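Local coordinates for protein lovastatin nonaketide synthase, polyketide synthase component (Aspergillus terreus, PDB 7CPX) that builds the dihydromonacolin L nonaketide of lovastatin from malonyl-CoA as an iterative, homodimeric multidomain polyketide synthase, together with its partner LovC, at residues I1827-S1833 against A2138-V2144. The protein carries 2 engineered substitutions. Residues are numbered along the deposited sequence; the frame is centred on the assembly and turned at random.
Sequences IYEMIDS and ATLPTRV
The CD1-CE1 side of the Y1828 ring passes obliquely alongside R2143, with CE1 3.8 Å from CB of R2143. The chain of R2143 runs extended from CG to NE and carries the guanidinium beyond the ring, to a cation-pi partner in F1850. On the same face M1830 packs against T2139 and P2141. Its CG is anti to the backbone N (chi1 -164°), and the chain bends at chi2 and chi3. This bend folds the methyl CE back over the proline ring, 3.7 Å from CD of P2141. The CG of M1830 meets CG2 of T2139, and the two side chains cross at about a right angle.

These residues sit on a two-stranded antiparallel sheet of strands 1828-1832 and 2139-2143, the latter at the start of the ketoreductase region. The 304 residues between the segments hold a mixed and a parallel sheet, consistent with the enoylreductase-like insert of such synthases, whose entry and exit strands would pair here. E1829 and T2142 form one hydrogen-bonded pair, with E1829 N to T2142 O and T2142 N to E1829 O both 2.9 Å; I1831 and L2140 form the other. P2141, lacking an N-H, falls at a non-hydrogen-bonded position and does not interrupt the ladder.

On the other face I1831 crosses T2142 at about a right angle, its CD1 3.9 Å from the CB of T2142. V1838 touches both side chains. V2144 turns toward the first strand, where its CG2 lies 3.5 Å from CB of E1829 and 3.7 Å from CG2 of I1827.

At the far end A2138 O accepts two bonds from S1833, from N at 3.3 Å and from OG at 3.2 Å. Both donors approach from the same face of the carbonyl. D1832 forms a salt bridge with R1835.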
loop_
_atom_site.group_PDB
_atom_site.type_symbol
_atom_site.label_atom_id
_atom_site.label_comp_id
_atom_site.label_asym_id
_atom_site.label_seq_id
_atom_site.Cartn_x
_atom_site.Cartn_y
_atom_site.Cartn_z
ATOM N N ILE A 1827 -4.096 25.538 34.127
ATOM C CA ILE A 1827 -3.947 25.819 35.549
ATOM C C ILE A 1827 -5.330 25.925 36.176
ATOM O O ILE A 1827 -6.202 26.640 35.668
ATOM C CB ILE A 1827 -3.142 27.109 35.768
ATOM C CG1 ILE A 1827 -1.746 26.991 35.141
ATOM C CG2 ILE A 1827 -3.066 27.423 37.251
ATOM C CD1 ILE A 1827 -0.634 26.661 36.117
ATOM N N TYR A 1828 -5.533 25.220 37.285
ATOM C CA TYR A 1828 -6.806 25.206 37.994
ATOM C C TYR A 1828 -6.647 25.869 39.354
ATOM O O TYR A 1828 -5.678 25.600 40.071
ATOM C CB TYR A 1828 -7.324 23.777 38.164
ATOM C CG TYR A 1828 -7.768 23.130 36.873
ATOM C CD1 TYR A 1828 -9.021 23.393 36.340
ATOM C CD2 TYR A 1828 -6.937 22.254 36.191
ATOM C CE1 TYR A 1828 -9.432 22.805 35.162
ATOM C CE2 TYR A 1828 -7.340 21.662 35.013
ATOM C CZ TYR A 1828 -8.589 21.940 34.503
ATOM O OH TYR A 1828 -8.996 21.352 33.328
ATOM N N GLU A 1829 -7.599 26.730 39.702
ATOM C CA GLU A 1829 -7.626 27.403 40.992
ATOM C C GLU A 1829 -9.029 27.302 41.574
ATOM O O GLU A 1829 -10.018 27.282 40.842
ATOM C CB GLU A 1829 -7.216 28.875 40.865
ATOM C CG GLU A 1829 -6.989 29.575 42.194
ATOM C CD GLU A 1829 -6.527 31.009 42.024
ATOM O OE1 GLU A 1829 -6.383 31.454 40.866
ATOM O OE2 GLU A 1829 -6.305 31.690 43.048
ATOM N N MET A 1830 -9.109 27.233 42.899
ATOM C CA MET A 1830 -10.397 27.108 43.579
ATOM C C MET A 1830 -11.075 28.471 43.546
ATOM O O MET A 1830 -10.752 29.373 44.321
ATOM C CB MET A 1830 -10.207 26.610 45.005
ATOM C CG MET A 1830 -11.480 26.098 45.657
ATOM S SD MET A 1830 -11.489 24.306 45.862
ATOM C CE MET A 1830 -11.345 23.755 44.164
ATOM N N ILE A 1831 -12.030 28.625 42.632
ATOM C CA ILE A 1831 -12.718 29.891 42.408
ATOM C C ILE A 1831 -14.198 29.709 42.705
ATOM O O ILE A 1831 -14.775 28.653 42.421
ATOM C CB ILE A 1831 -12.505 30.401 40.968
ATOM C CG1 ILE A 1831 -11.019 30.681 40.728
ATOM C CG2 ILE A 1831 -13.344 31.649 40.721
ATOM C CD1 ILE A 1831 -10.697 31.195 39.339
ATOM N N ASP A 1832 -14.808 30.740 43.287
ATOM C CA ASP A 1832 -16.233 30.733 43.612
ATOM C C ASP A 1832 -16.981 31.400 42.465
ATOM O O ASP A 1832 -17.017 32.628 42.359
ATOM C CB ASP A 1832 -16.484 31.450 44.934
ATOM C CG ASP A 1832 -17.950 31.470 45.321
ATOM O OD1 ASP A 1832 -18.771 30.882 44.587
ATOM O OD2 ASP A 1832 -18.283 32.078 46.360
ATOM N N SER A 1833 -17.592 30.585 41.603
ATOM C CA SER A 1833 -18.308 31.120 40.453
ATOM C C SER A 1833 -19.543 31.914 40.856
ATOM O O SER A 1833 -20.030 32.721 40.059
ATOM C CB SER A 1833 -18.710 29.985 39.510
ATOM O OG SER A 1833 -19.469 29.000 40.186
ATOM N N ALA A 2138 -20.655 26.638 44.457
ATOM C CA ALA A 2138 -19.972 27.284 43.346
ATOM C C ALA A 2138 -18.455 27.269 43.473
ATOM O O ALA A 2138 -17.765 27.455 42.464
ATOM C CB ALA A 2138 -20.448 28.732 43.211
ATOM N N THR A 2139 -17.917 27.057 44.671
ATOM C CA THR A 2139 -16.469 26.970 44.845
ATOM C C THR A 2139 -15.985 25.708 44.147
ATOM O O THR A 2139 -16.170 24.596 44.645
ATOM C CB THR A 2139 -16.101 26.965 46.323
ATOM O OG1 THR A 2139 -16.555 28.180 46.935
ATOM C CG2 THR A 2139 -14.595 26.850 46.498
ATOM N N LEU A 2140 -15.362 25.878 42.990
ATOM C CA LEU A 2140 -15.007 24.779 42.109
ATOM C C LEU A 2140 -13.603 24.994 41.571
ATOM O O LEU A 2140 -13.094 26.122 41.577
ATOM C CB LEU A 2140 -15.994 24.668 40.940
ATOM C CG LEU A 2140 -17.449 24.415 41.331
ATOM C CD1 LEU A 2140 -18.375 24.759 40.178
ATOM C CD2 LEU A 2140 -17.638 22.971 41.758
ATOM N N PRO A 2141 -12.946 23.929 41.105
ATOM C CA PRO A 2141 -11.673 24.107 40.397
ATOM C C PRO A 2141 -11.888 24.680 39.008
ATOM O O PRO A 2141 -12.325 23.975 38.092
ATOM C CB PRO A 2141 -11.100 22.688 40.345
ATOM C CG PRO A 2141 -12.299 21.809 40.365
ATOM C CD PRO A 2141 -13.309 22.508 41.234
ATOM N N THR A 2142 -11.583 25.961 38.846
ATOM C CA THR A 2142 -11.800 26.688 37.609
ATOM C C THR A 2142 -10.474 26.872 36.886
ATOM O O THR A 2142 -9.452 27.180 37.510
ATOM C CB THR A 2142 -12.438 28.049 37.898
ATOM O OG1 THR A 2142 -13.685 27.857 38.579
ATOM C CG2 THR A 2142 -12.678 28.814 36.618
ATOM N N ARG A 2143 -10.494 26.671 35.572
ATOM C CA ARG A 2143 -9.288 26.779 34.759
ATOM C C ARG A 2143 -8.875 28.241 34.666
ATOM O O ARG A 2143 -9.523 29.037 33.980
ATOM C CB ARG A 2143 -9.535 26.184 33.377
ATOM C CG ARG A 2143 -8.315 26.162 32.474
ATOM C CD ARG A 2143 -8.515 25.196 31.321
ATOM N NE ARG A 2143 -7.441 25.269 30.338
ATOM C CZ ARG A 2143 -7.329 24.461 29.294
ATOM N NH1 ARG A 2143 -8.203 23.491 29.073
ATOM N NH2 ARG A 2143 -6.315 24.627 28.450
ATOM N N VAL A 2144 -7.789 28.594 35.346
ATOM C CA VAL A 2144 -7.355 29.981 35.449
ATOM C C VAL A 2144 -7.233 30.591 34.060
ATOM O O VAL A 2144 -6.927 29.895 33.086
ATOM C CB VAL A 2144 -6.024 30.088 36.213
ATOM C CG1 VAL A 2144 -5.594 31.533 36.311
ATOM C CG2 VAL A 2144 -6.157 29.483 37.600
#